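Local coordinates for protein thioredoxin peroxidase 2 (PDB 2C0D) that probably reduces hydrogen peroxide and organic hydroperoxides in the parasite mitochondrion, acting as a thioredoxin-dependent 2-Cys peroxiredoxin, at residues B[68-73]-B[165-170]; B[74-79]-B[120-125]; B[94-99]-B[130-135]. All blocks are in the same frame, centred on the assembly; numbering follows the deposited sequence. Where two conformers were deposited one is given.

Interaction 1 joins the loop that holds the predicted peroxidatic cysteine, before helix 73-81, to the loop that leads into helix 172-188. Along the chain the other two contacts are nested inside the span it closes, and their own segments alternate: 74-79, 94-99, 120-125, 130-135. Interaction 2, centred about 14 Å from interaction 1, packs that first helix against the approach to strand 123-126; a salt bridge from Arg170 to Glu75 ties the two. Interaction 3 sets strand 91-97 against helix 131-135, its centre about 15 Å from interaction 2 and 16 Å from interaction 1. Interactions 2 and 3 meet through parallel neighbouring strands of the thioredoxin-like fold, where Gly95 pairs with Thr123 and Val125.

Interaction 1: B[68-73]-B[165-170]; sequences YTFVCP and DLPIGR
Phe70 meets Leu166 because its CG stands anti to its own carbonyl carbon (chi1 -66°), which swings the ring across the gap between the loop of the predicted active-site cysteine and the loop that leads into helix 172-188 of the peroxiredoxin fold. The Leu166 side chain crosses it at about a right angle and lays CG over one ring face, a CH-pi contact 3.8 Å from the centroid of Phe70 and 15° off the ring normal. Leu166 CD2 reaches further along the same ring, 3.9 Å from Phe70 CE2. The opposite face is filled by CG2 of Thr69, so the phenyl is clamped between two aliphatic groups. Pro167 adds a looser touch, its CG 4.4 Å from Phe70 CE1.

Asp165 to Ile168 form a type I turn, closed by Ile168 N bonding to Asp165 O at 3.0 Å. Arg147 bonds to the carbonyl oxygens of both Phe70 and Leu166, bridging the two loops that the apolar pair brings together. Asp165 and Pro167 also face the second subunit, which places this contact at the dimer interface. Cys72, the predicted peroxidatic cysteine, is here in the disulfide form, bonded to Cys192 of the second subunit as in the typical 2-Cys mechanism. The bridged sulfur, Cys72 SG, lies 4.3 Å from Gly169 CA.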
ATOM      1  N   TYR B  68     -19.556  -7.499  11.760  1.00  9.01           N
ATOM      2  CA  TYR B  68     -20.199  -8.353  10.747  1.00 12.20           C
ATOM      3  C   TYR B  68     -20.229  -7.759   9.345  1.00 11.57           C
ATOM      4  O   TYR B  68     -20.198  -8.508   8.365  1.00 12.92           O
ATOM      5  CB  TYR B  68     -21.611  -8.749  11.155  1.00 13.09           C
ATOM      6  CG  TYR B  68     -21.667  -9.670  12.360  1.00 15.69           C
ATOM      7  CD1 TYR B  68     -20.683 -10.631  12.587  1.00 17.40           C
ATOM      8  CD2 TYR B  68     -22.748  -9.601  13.247  1.00 20.13           C
ATOM      9  CE1 TYR B  68     -20.727 -11.464  13.696  1.00 19.70           C
ATOM     10  CE2 TYR B  68     -22.828 -10.460  14.354  1.00 21.82           C
ATOM     11  CZ  TYR B  68     -21.807 -11.380  14.568  1.00 18.48           C
ATOM     12  OH  TYR B  68     -21.844 -12.229  15.660  1.00 21.40           O
ATOM     13  N   THR B  69     -20.315  -6.443   9.241  1.00 11.86           N
ATOM     14  CA  THR B  69     -20.368  -5.825   7.914  1.00 12.96           C
ATOM     15  C   THR B  69     -19.112  -6.152   7.110  1.00 13.61           C
ATOM     16  O   THR B  69     -19.220  -6.530   5.919  1.00 14.39           O
ATOM     17  CB  THR B  69     -20.582  -4.316   7.976  1.00 13.68           C
ATOM     18  OG1 THR B  69     -21.822  -4.071   8.652  1.00 15.28           O
ATOM     19  CG2 THR B  69     -20.699  -3.736   6.552  1.00 14.20           C
ATOM     20  N   PHE B  70     -17.943  -6.018   7.744  1.00 12.49           N
ATOM     21  CA  PHE B  70     -16.669  -6.088   6.999  1.00 11.87           C
ATOM     22  C   PHE B  70     -15.742  -7.276   7.284  1.00 12.10           C
ATOM     23  O   PHE B  70     -14.662  -7.392   6.666  1.00 11.64           O
ATOM     24  CB  PHE B  70     -15.901  -4.781   7.198  1.00 12.64           C
ATOM     25  CG  PHE B  70     -16.576  -3.591   6.593  1.00 14.29           C
ATOM     26  CD1 PHE B  70     -16.695  -3.467   5.197  1.00 16.38           C
ATOM     27  CD2 PHE B  70     -17.112  -2.610   7.396  1.00 15.16           C
ATOM     28  CE1 PHE B  70     -17.325  -2.359   4.629  1.00 17.30           C
ATOM     29  CE2 PHE B  70     -17.746  -1.478   6.824  1.00 17.42           C
ATOM     30  CZ  PHE B  70     -17.843  -1.368   5.441  1.00 15.92           C
ATOM     31  N   VAL B  71     -16.139  -8.168   8.193  1.00 10.67           N
ATOM     32  CA  VAL B  71     -15.289  -9.306   8.522  1.00 11.60           C
ATOM     33  C   VAL B  71     -15.025 -10.212   7.293  1.00 12.75           C
ATOM     34  O   VAL B  71     -15.941 -10.480   6.496  1.00 12.84           O
ATOM     35  CB  VAL B  71     -15.877 -10.141   9.690  1.00 11.06           C
ATOM     36  CG1 VAL B  71     -17.301 -10.730   9.295  1.00 10.83           C
ATOM     37  CG2 VAL B  71     -14.881 -11.203  10.151  1.00 12.23           C
ATOM     38  N   CYS B  72     -13.773 -10.655   7.159  1.00 13.30           N
ATOM     39  CA  CYS B  72     -13.314 -11.399   5.973  1.00 13.61           C
ATOM     40  C   CYS B  72     -12.438 -12.588   6.412  1.00 12.68           C
ATOM     41  O   CYS B  72     -11.201 -12.511   6.450  1.00 11.72           O
ATOM     42  CB  CYS B  72     -12.595 -10.432   5.044  1.00 14.47           C
ATOM     43  SG  CYS B  72     -11.905 -11.240   3.599  1.00 19.40           S
ATOM     44  N   PRO B  73     -13.081 -13.700   6.798  1.00 11.52           N
ATOM     45  CA  PRO B  73     -12.306 -14.857   7.254  1.00 11.41           C
ATOM     46  C   PRO B  73     -11.467 -15.432   6.113  1.00 11.44           C
ATOM     47  O   PRO B  73     -10.372 -15.944   6.353  1.00 11.61           O
ATOM     48  CB  PRO B  73     -13.361 -15.876   7.689  1.00 12.56           C
ATOM     49  CG  PRO B  73     -14.656 -15.401   7.140  1.00 12.00           C
ATOM     50  CD  PRO B  73     -14.548 -13.932   6.824  1.00 12.95           C
ATOM     51  N   ASP B 165      -9.110  -0.991   0.342  1.00 13.08           N
ATOM     52  CA  ASP B 165     -10.514  -0.682   0.508  1.00 14.01           C
ATOM     53  C   ASP B 165     -11.111  -1.681   1.533  1.00 14.92           C
ATOM     54  O   ASP B 165     -10.835  -2.864   1.460  1.00 13.26           O
ATOM     55  CB  ASP B 165     -11.161  -0.875  -0.865  1.00 14.73           C
ATOM     56  CG  ASP B 165     -12.481  -0.175  -1.016  1.00 19.10           C
ATOM     57  OD1 ASP B 165     -12.745   0.832  -0.313  1.00 22.22           O
ATOM     58  OD2 ASP B 165     -13.250  -0.651  -1.889  1.00 24.52           O
ATOM     59  N   LEU B 166     -11.930  -1.202   2.471  1.00 15.09           N
ATOM     60  CA  LEU B 166     -12.466  -2.076   3.498  1.00 16.54           C
ATOM     61  C   LEU B 166     -13.137  -3.379   3.018  1.00 16.36           C
ATOM     62  O   LEU B 166     -12.945  -4.418   3.644  1.00 17.56           O
ATOM     63  CB  LEU B 166     -13.409  -1.282   4.406  1.00 17.72           C
ATOM     64  CG  LEU B 166     -13.530  -1.579   5.891  1.00 19.62           C
ATOM     65  CD1 LEU B 166     -12.249  -2.110   6.546  1.00 18.86           C
ATOM     66  CD2 LEU B 166     -14.060  -0.305   6.578  1.00 21.63           C
ATOM     67  N   PRO B 167     -13.944  -3.338   1.939  1.00 16.63           N
ATOM     68  CA  PRO B 167     -14.523  -4.598   1.416  1.00 17.49           C
ATOM     69  C   PRO B 167     -13.593  -5.580   0.695  1.00 18.07           C
ATOM     70  O   PRO B 167     -14.023  -6.687   0.354  1.00 20.15           O
ATOM     71  CB  PRO B 167     -15.603  -4.121   0.430  1.00 17.74           C
ATOM     72  CG  PRO B 167     -15.657  -2.667   0.525  1.00 18.18           C
ATOM     73  CD  PRO B 167     -14.458  -2.153   1.231  1.00 16.88           C
ATOM     74  N   ILE B 168     -12.323  -5.225   0.500  1.00 16.77           N
ATOM     75  CA  ILE B 168     -11.469  -6.043  -0.365  1.00 15.88           C
ATOM     76  C   ILE B 168     -10.369  -6.748   0.415  1.00 15.70           C
ATOM     77  O   ILE B 168      -9.503  -6.081   0.989  1.00 16.26           O
ATOM     78  CB  ILE B 168     -10.833  -5.155  -1.479  1.00 15.93           C
ATOM     79  CG1 ILE B 168     -11.929  -4.370  -2.211  1.00 17.71           C
ATOM     80  CG2 ILE B 168      -9.961  -6.004  -2.440  1.00 16.31           C
ATOM     81  CD1 ILE B 168     -11.456  -3.461  -3.343  1.00 16.48           C
ATOM     82  N   GLY B 169     -10.384  -8.091   0.397  1.00 15.15           N
ATOM     83  CA  GLY B 169      -9.365  -8.913   1.054  1.00 14.71           C
ATOM     84  C   GLY B 169      -7.973  -8.806   0.415  1.00 15.05           C
ATOM     85  O   GLY B 169      -7.836  -8.392  -0.750  1.00 15.08           O
ATOM     86  N   ARG B 170      -6.946  -9.150   1.173  1.00 14.32           N
ATOM     87  CA  ARG B 170      -5.562  -9.006   0.698  1.00 14.75           C
ATOM     88  C   ARG B 170      -5.157 -10.256  -0.087  1.00 15.25           C
ATOM     89  O   ARG B 170      -5.669 -11.350   0.196  1.00 16.00           O
ATOM     90  CB  ARG B 170      -4.610  -8.691   1.873  1.00 14.26           C
ATOM     91  CG  ARG B 170      -4.785  -7.236   2.420  1.00 16.39           C
ATOM     92  CD  ARG B 170      -5.796  -7.203   3.628  1.00 15.56           C
ATOM     93  NE  ARG B 170      -5.142  -6.445   4.663  1.00 26.50           N
ATOM     94  CZ  ARG B 170      -5.395  -6.551   5.932  1.00 24.17           C
ATOM     95  NH1 ARG B 170      -6.345  -7.374   6.387  1.00 15.42           N
ATOM     96  NH2 ARG B 170      -4.683  -5.799   6.739  1.00 32.34           N
TER

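Interaction 2: B[74-79]-B[120-125]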
ATOM      1  N   THR B  74     -11.951 -15.305   4.884  1.00 11.95           N
ATOM      2  CA  THR B  74     -11.282 -15.931   3.739  0.50 12.52           C
ATOM      3  C   THR B  74      -9.819 -15.470   3.610  1.00 12.08           C
ATOM      4  O   THR B  74      -8.933 -16.263   3.281  1.00 11.53           O
ATOM      5  CB  THR B  74     -12.071 -15.680   2.430  0.50 13.37           C
ATOM      6  OG1 THR B  74     -13.446 -16.037   2.625  0.50 15.57           O
ATOM      7  CG2 THR B  74     -11.502 -16.495   1.269  0.50 13.70           C
ATOM      8  N   GLU B  75      -9.552 -14.185   3.880  1.00 11.87           N
ATOM      9  CA  GLU B  75      -8.167 -13.720   3.694  1.00 12.67           C
ATOM     10  C   GLU B  75      -7.243 -14.331   4.732  1.00 10.73           C
ATOM     11  O   GLU B  75      -6.121 -14.682   4.438  1.00 10.86           O
ATOM     12  CB  GLU B  75      -8.071 -12.175   3.647  1.00 13.95           C
ATOM     13  CG  GLU B  75      -8.380 -11.473   4.954  1.00 14.81           C
ATOM     14  CD  GLU B  75      -8.053  -9.974   4.916  1.00 16.36           C
ATOM     15  OE1 GLU B  75      -7.592  -9.456   3.848  1.00 17.24           O
ATOM     16  OE2 GLU B  75      -8.313  -9.306   5.932  1.00 16.49           O
ATOM     17  N   ILE B  76      -7.732 -14.468   5.969  1.00 10.05           N
ATOM     18  CA  ILE B  76      -6.964 -15.073   7.021  1.00  9.48           C
ATOM     19  C   ILE B  76      -6.687 -16.533   6.701  1.00  9.25           C
ATOM     20  O   ILE B  76      -5.581 -17.041   6.915  1.00  8.64           O
ATOM     21  CB  ILE B  76      -7.739 -14.959   8.392  1.00  9.31           C
ATOM     22  CG1 ILE B  76      -7.994 -13.492   8.771  1.00 11.41           C
ATOM     23  CG2 ILE B  76      -6.962 -15.689   9.509  1.00 10.32           C
ATOM     24  CD1 ILE B  76      -6.712 -12.682   8.843  1.00 12.96           C
ATOM     25  N   ILE B  77      -7.716 -17.215   6.206  1.00  9.76           N
ATOM     26  CA  ILE B  77      -7.569 -18.622   5.823  1.00 10.32           C
ATOM     27  C   ILE B  77      -6.476 -18.777   4.760  1.00 10.64           C
ATOM     28  O   ILE B  77      -5.651 -19.685   4.843  1.00 10.44           O
ATOM     29  CB  ILE B  77      -8.931 -19.184   5.352  1.00 10.35           C
ATOM     30  CG1 ILE B  77      -9.848 -19.299   6.599  1.00  9.82           C
ATOM     31  CG2 ILE B  77      -8.729 -20.564   4.775  1.00 11.99           C
ATOM     32  CD1 ILE B  77     -11.350 -19.423   6.228  1.00 12.59           C
ATOM     33  N   GLU B  78      -6.468 -17.848   3.812  1.00 10.24           N
ATOM     34  CA  GLU B  78      -5.477 -17.866   2.705  1.00 12.07           C
ATOM     35  C   GLU B  78      -4.049 -17.567   3.198  1.00 10.73           C
ATOM     36  O   GLU B  78      -3.091 -18.241   2.797  1.00 10.31           O
ATOM     37  CB  GLU B  78      -5.879 -16.910   1.586  1.00 12.28           C
ATOM     38  CG  GLU B  78      -7.116 -17.371   0.768  1.00 17.61           C
ATOM     39  N   PHE B  79      -3.896 -16.568   4.078  1.00  9.51           N
ATOM     40  CA  PHE B  79      -2.593 -16.321   4.687  1.00 10.09           C
ATOM     41  C   PHE B  79      -2.105 -17.538   5.437  1.00  9.70           C
ATOM     42  O   PHE B  79      -0.948 -17.916   5.325  1.00 10.47           O
ATOM     43  CB  PHE B  79      -2.603 -15.094   5.619  1.00 10.01           C
ATOM     44  CG  PHE B  79      -2.420 -13.790   4.900  1.00 10.82           C
ATOM     45  CD1 PHE B  79      -3.398 -13.318   4.028  1.00 14.59           C
ATOM     46  CD2 PHE B  79      -1.261 -13.029   5.073  1.00 14.01           C
ATOM     47  CE1 PHE B  79      -3.228 -12.091   3.326  1.00 18.11           C
ATOM     48  CE2 PHE B  79      -1.101 -11.788   4.401  1.00 12.52           C
ATOM     49  CZ  PHE B  79      -2.082 -11.320   3.544  1.00 14.37           C
ATOM     50  N   VAL B 120      -5.460 -21.242  13.119  1.00 11.43           N
ATOM     51  CA  VAL B 120      -4.381 -20.724  12.299  1.00 11.95           C
ATOM     52  C   VAL B 120      -3.048 -20.780  13.034  1.00 12.14           C
ATOM     53  O   VAL B 120      -3.002 -20.746  14.272  1.00 13.11           O
ATOM     54  CB  VAL B 120      -4.687 -19.290  11.803  1.00 11.45           C
ATOM     55  CG1 VAL B 120      -5.935 -19.299  10.878  1.00 11.19           C
ATOM     56  CG2 VAL B 120      -4.835 -18.322  13.003  1.00 10.89           C
ATOM     57  N   GLU B 121      -1.972 -20.914  12.254  1.00 11.37           N
ATOM     58  CA  GLU B 121      -0.634 -21.163  12.754  1.00 11.71           C
ATOM     59  C   GLU B 121       0.182 -19.893  12.923  1.00 11.20           C
ATOM     60  O   GLU B 121       1.408 -19.895  12.677  1.00 12.83           O
ATOM     61  CB  GLU B 121       0.133 -22.099  11.780  1.00 12.66           C
ATOM     62  N   PHE B 122      -0.461 -18.804  13.341  1.00 10.13           N
ATOM     63  CA  PHE B 122       0.267 -17.576  13.611  1.00  8.95           C
ATOM     64  C   PHE B 122      -0.480 -16.780  14.697  1.00  8.52           C
ATOM     65  O   PHE B 122      -1.657 -17.048  14.971  1.00  9.41           O
ATOM     66  CB  PHE B 122       0.465 -16.727  12.335  1.00  9.30           C
ATOM     67  CG  PHE B 122      -0.821 -16.211  11.678  1.00  8.85           C
ATOM     68  CD1 PHE B 122      -1.287 -14.929  11.972  1.00  9.33           C
ATOM     69  CD2 PHE B 122      -1.512 -16.970  10.738  1.00 10.13           C
ATOM     70  CE1 PHE B 122      -2.428 -14.395  11.374  1.00 10.37           C
ATOM     71  CE2 PHE B 122      -2.665 -16.462  10.090  1.00 11.15           C
ATOM     72  CZ  PHE B 122      -3.128 -15.168  10.407  1.00 12.46           C
ATOM     73  N   THR B 123       0.194 -15.800  15.271  1.00  7.06           N
ATOM     74  CA  THR B 123      -0.337 -15.059  16.416  1.00  6.66           C
ATOM     75  C   THR B 123      -1.347 -13.966  16.041  1.00  7.17           C
ATOM     76  O   THR B 123      -1.122 -13.195  15.094  1.00  7.74           O
ATOM     77  CB  THR B 123       0.841 -14.432  17.176  1.00  7.63           C
ATOM     78  OG1 THR B 123       1.675 -15.508  17.666  1.00  8.51           O
ATOM     79  CG2 THR B 123       0.358 -13.544  18.380  1.00  9.51           C
ATOM     80  N   LEU B 124      -2.456 -13.908  16.786  1.00  6.16           N
ATOM     81  CA  LEU B 124      -3.479 -12.884  16.654  1.00  6.31           C
ATOM     82  C   LEU B 124      -3.383 -11.946  17.871  1.00  7.22           C
ATOM     83  O   LEU B 124      -3.427 -12.393  19.035  1.00  7.57           O
ATOM     84  CB  LEU B 124      -4.881 -13.516  16.580  1.00  8.07           C
ATOM     85  CG  LEU B 124      -5.131 -14.505  15.413  1.00  8.76           C
ATOM     86  CD1 LEU B 124      -6.562 -15.037  15.556  1.00  8.21           C
ATOM     87  CD2 LEU B 124      -5.011 -13.797  14.073  1.00 10.79           C
ATOM     88  N   VAL B 125      -3.213 -10.663  17.601  1.00  6.32           N
ATOM     89  CA  VAL B 125      -2.924  -9.697  18.653  1.00  5.81           C
ATOM     90  C   VAL B 125      -4.166  -8.892  18.947  1.00  6.63           C
ATOM     91  O   VAL B 125      -4.856  -8.404  18.038  1.00  7.10           O
ATOM     92  CB  VAL B 125      -1.856  -8.692  18.166  1.00  6.06           C
ATOM     93  CG1 VAL B 125      -1.532  -7.645  19.267  1.00  6.77           C
ATOM     94  CG2 VAL B 125      -0.614  -9.456  17.783  1.00  7.05           C
TER
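Ile76, Phe122 and Val120 carry this contact, and a single methyl group is its hub. Ile76 sits on helix 73-81, the helix that follows the predicted peroxidatic Cys72 in the thioredoxin-like fold of peroxiredoxins; Val120 and Phe122 belong to the approach to strand 123-126. The CG2 methyl of Ile76 projects anti to the backbone N, while CG1 turns back beside that nitrogen (chi1 -60°), and this leaves CG2 to face the second segment. There it touches Val120 CG1 at 4.0 Å.

The same methyl lies 4.0 Å from Phe122 CZ, the far end of the ring, and comes to it obliquely. Phe122 holds its CG between the backbone N and the carbonyl carbon (chi1 63°), a cramped rotamer that carries the ring across to the helix. Both side chains of the second segment cross that of Ile76 at about a right angle. They also pack on each other: Val120 CG2 rests 4.1 Å above the Phe122 ring plane, offset toward its rim, so that the three side chains close on one another, CG1 of the valine on Ile76 and CG2 over the ring.

Around this cluster, Trp107 of helix 101-109 and Ile117 close on Ile76, and Leu93 of strand 91-97 lies against Phe122. A polar tie accompanies it, for Asn80 of helix 73-81 bonds through OD1 to the backbone N of Glu121. On another side of the helix, Glu75 forms salt bridges to Arg147 and Arg170.

With no hydrogen bond or charge pair between the two segments, the join relies on dispersion and on the exclusion of water from three buried apolar side chains, which hold the helix against the loop that leads into strand 123-126 without imposing a strict bonding direction.

Interaction 3: B[94-99]-B[130-135]; sequences LGISVD and KDISKN
Helix against sheet is the theme here, within the thioredoxin-like fold of the peroxiredoxins: the short helix 131-135 packs on the end of the central strand 91-97, away from the active site. Ile96 and Val98, alternate residues at the strand's end and just past it, both direct their side chains to the helix. Ile96 CD1 meets Ile132 CG2 at 4.3 Å, a light methyl-to-methyl touch, and Phe63 of the neighbouring strand 58-63 packs on both isoleucines.

Val98 has two partners. Its CG1, anti to the carbonyl carbon (chi1 -57°), approaches the aliphatic part of Lys130, with Lys130 CG 4.2 Å away. Lys130 holds the N-cap position, and its own carbonyl begins the helix by accepting Lys134 N at 2.9 Å. Two amides of the first turn are met from the loop before it, where the carboxylate of Asp127 takes the N-H groups of Ile132 and Ser133 on separate oxygens. Ser133 also belongs to the valine's surroundings, its hydroxyl bonded elsewhere in the protein. That oxygen, Ser133 OG, stands 4.0 Å from Val98 CG1.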
ATOM      1  N   LEU B  94       1.711 -11.265  12.029  1.00  6.27           N
ATOM      2  CA  LEU B  94       0.861 -10.928  13.194  1.00  6.75           C
ATOM      3  C   LEU B  94      -0.481 -10.342  12.726  1.00  7.54           C
ATOM      4  O   LEU B  94      -0.508  -9.284  12.048  1.00  8.50           O
ATOM      5  CB  LEU B  94       1.558  -9.910  14.091  1.00  8.08           C
ATOM      6  CG  LEU B  94       2.925 -10.362  14.642  1.00  8.76           C
ATOM      7  CD1 LEU B  94       3.590  -9.224  15.383  1.00 11.63           C
ATOM      8  CD2 LEU B  94       2.808 -11.604  15.522  1.00  7.37           C
ATOM      9  N   GLY B  95      -1.578 -11.027  13.068  1.00  6.31           N
ATOM     10  CA  GLY B  95      -2.900 -10.469  12.763  1.00  7.05           C
ATOM     11  C   GLY B  95      -3.234  -9.530  13.901  1.00  8.08           C
ATOM     12  O   GLY B  95      -2.943  -9.826  15.091  1.00 10.75           O
ATOM     13  N   ILE B  96      -3.776  -8.360  13.585  1.00  7.08           N
ATOM     14  CA  ILE B  96      -4.103  -7.405  14.653  1.00  5.87           C
ATOM     15  C   ILE B  96      -5.538  -6.864  14.482  1.00  6.64           C
ATOM     16  O   ILE B  96      -5.887  -6.407  13.400  1.00  5.64           O
ATOM     17  CB  ILE B  96      -3.143  -6.202  14.660  1.00  6.31           C
ATOM     18  CG1 ILE B  96      -1.679  -6.664  14.758  1.00  6.64           C
ATOM     19  CG2 ILE B  96      -3.506  -5.262  15.827  1.00  6.92           C
ATOM     20  CD1 ILE B  96      -0.647  -5.578  14.493  1.00  9.23           C
ATOM     21  N   SER B  97      -6.362  -6.916  15.529  1.00  5.18           N
ATOM     22  CA  SER B  97      -7.688  -6.233  15.499  1.00  5.46           C
ATOM     23  C   SER B  97      -7.938  -5.623  16.878  1.00  6.05           C
ATOM     24  O   SER B  97      -7.253  -5.985  17.849  1.00  6.83           O
ATOM     25  CB  SER B  97      -8.850  -7.154  15.099  1.00  7.59           C
ATOM     26  OG  SER B  97      -9.209  -8.042  16.180  1.00  9.41           O
ATOM     27  N   VAL B  98      -8.944  -4.760  16.977  1.00  6.54           N
ATOM     28  CA  VAL B  98      -9.266  -4.112  18.281  1.00  8.56           C
ATOM     29  C   VAL B  98      -9.980  -5.049  19.297  1.00 10.30           C
ATOM     30  O   VAL B  98     -10.231  -4.667  20.451  1.00 12.94           O
ATOM     31  CB  VAL B  98     -10.028  -2.777  18.092  1.00  9.45           C
ATOM     32  CG1 VAL B  98      -9.195  -1.842  17.198  1.00  8.83           C
ATOM     33  CG2 VAL B  98     -11.351  -3.002  17.502  1.00 10.16           C
ATOM     34  N   ASP B  99     -10.204  -6.280  18.901  1.00  9.30           N
ATOM     35  CA  ASP B  99     -11.095  -7.171  19.647  1.00  9.99           C
ATOM     36  C   ASP B  99     -10.332  -7.990  20.676  1.00  8.84           C
ATOM     37  O   ASP B  99      -9.104  -8.081  20.597  1.00  8.79           O
ATOM     38  CB  ASP B  99     -11.799  -8.091  18.665  1.00 10.52           C
ATOM     39  CG  ASP B  99     -12.573  -7.321  17.581  1.00 16.27           C
ATOM     40  OD1 ASP B  99     -13.821  -7.271  17.666  1.00 16.95           O
ATOM     41  OD2 ASP B  99     -11.947  -6.812  16.625  1.00 19.65           O
ATOM     42  N   LYS B 130      -6.716   0.281  21.417  1.00  6.73           N
ATOM     43  CA  LYS B 130      -6.737   0.946  20.086  1.00  7.53           C
ATOM     44  C   LYS B 130      -5.490   1.731  19.724  1.00  7.30           C
ATOM     45  O   LYS B 130      -5.445   2.304  18.625  1.00  9.04           O
ATOM     46  CB  LYS B 130      -7.988   1.841  19.883  1.00  7.90           C
ATOM     47  CG  LYS B 130      -9.299   1.101  20.237  1.00 12.04           C
ATOM     48  CD  LYS B 130     -10.499   1.947  19.905  1.00 18.47           C
ATOM     49  CE  LYS B 130     -11.777   1.251  20.354  1.00 23.48           C
ATOM     50  NZ  LYS B 130     -11.985   1.567  21.813  1.00 27.13           N
ATOM     51  N   ASP B 131      -4.485   1.740  20.600  1.00  7.42           N
ATOM     52  CA  ASP B 131      -3.244   2.524  20.352  1.00  8.29           C
ATOM     53  C   ASP B 131      -2.380   1.956  19.212  1.00  8.09           C
ATOM     54  O   ASP B 131      -1.647   2.713  18.545  1.00  8.61           O
ATOM     55  CB  ASP B 131      -2.409   2.682  21.629  1.00  9.42           C
ATOM     56  CG  ASP B 131      -1.939   1.361  22.178  1.00 12.27           C
ATOM     57  OD1 ASP B 131      -2.778   0.679  22.817  1.00 13.34           O
ATOM     58  OD2 ASP B 131      -0.733   0.986  21.998  1.00 13.70           O
ATOM     59  N   ILE B 132      -2.467   0.647  18.961  1.00  6.42           N
ATOM     60  CA  ILE B 132      -1.654   0.081  17.895  1.00  5.94           C
ATOM     61  C   ILE B 132      -2.248   0.560  16.585  1.00  4.67           C
ATOM     62  O   ILE B 132      -1.537   1.123  15.729  1.00  5.44           O
ATOM     63  CB  ILE B 132      -1.609  -1.447  17.944  1.00  5.07           C
ATOM     64  CG1 ILE B 132      -1.045  -1.944  19.316  1.00  6.60           C
ATOM     65  CG2 ILE B 132      -0.718  -1.977  16.773  1.00  7.47           C
ATOM     66  CD1 ILE B 132      -1.179  -3.462  19.437  1.00  8.01           C
ATOM     67  N   SER B 133      -3.552   0.340  16.411  1.00  5.00           N
ATOM     68  CA  SER B 133      -4.210   0.820  15.166  1.00  6.43           C
ATOM     69  C   SER B 133      -4.053   2.327  15.011  1.00  7.14           C
ATOM     70  O   SER B 133      -3.811   2.807  13.897  1.00  7.99           O
ATOM     71  CB  SER B 133      -5.698   0.416  15.091  1.00  5.41           C
ATOM     72  OG  SER B 133      -5.800  -1.005  15.179  1.00  9.06           O
ATOM     73  N   LYS B 134      -4.128   3.088  16.114  1.00  6.72           N
ATOM     74  CA  LYS B 134      -3.977   4.552  16.000  1.00  8.14           C
ATOM     75  C   LYS B 134      -2.585   4.933  15.482  1.00  8.28           C
ATOM     76  O   LYS B 134      -2.451   5.810  14.597  1.00  8.46           O
ATOM     77  CB  LYS B 134      -4.236   5.243  17.350  1.00  7.65           C
ATOM     78  CG  LYS B 134      -4.280   6.809  17.239  1.00 11.05           C
ATOM     79  N   ASN B 135      -1.572   4.282  16.035  1.00  8.65           N
ATOM     80  CA  ASN B 135      -0.184   4.631  15.721  1.00  9.58           C
ATOM     81  C   ASN B 135       0.283   4.108  14.366  1.00 10.40           C
ATOM     82  O   ASN B 135       1.292   4.597  13.837  1.00 11.46           O
ATOM     83  CB  ASN B 135       0.698   4.155  16.841  1.00  9.42           C
ATOM     84  CG  ASN B 135       0.697   5.151  18.007  1.00 12.17           C
ATOM     85  OD1 ASN B 135       0.073   4.936  19.044  1.00 11.74           O
ATOM     86  ND2 ASN B 135       1.325   6.295  17.788  1.00 11.25           N
TER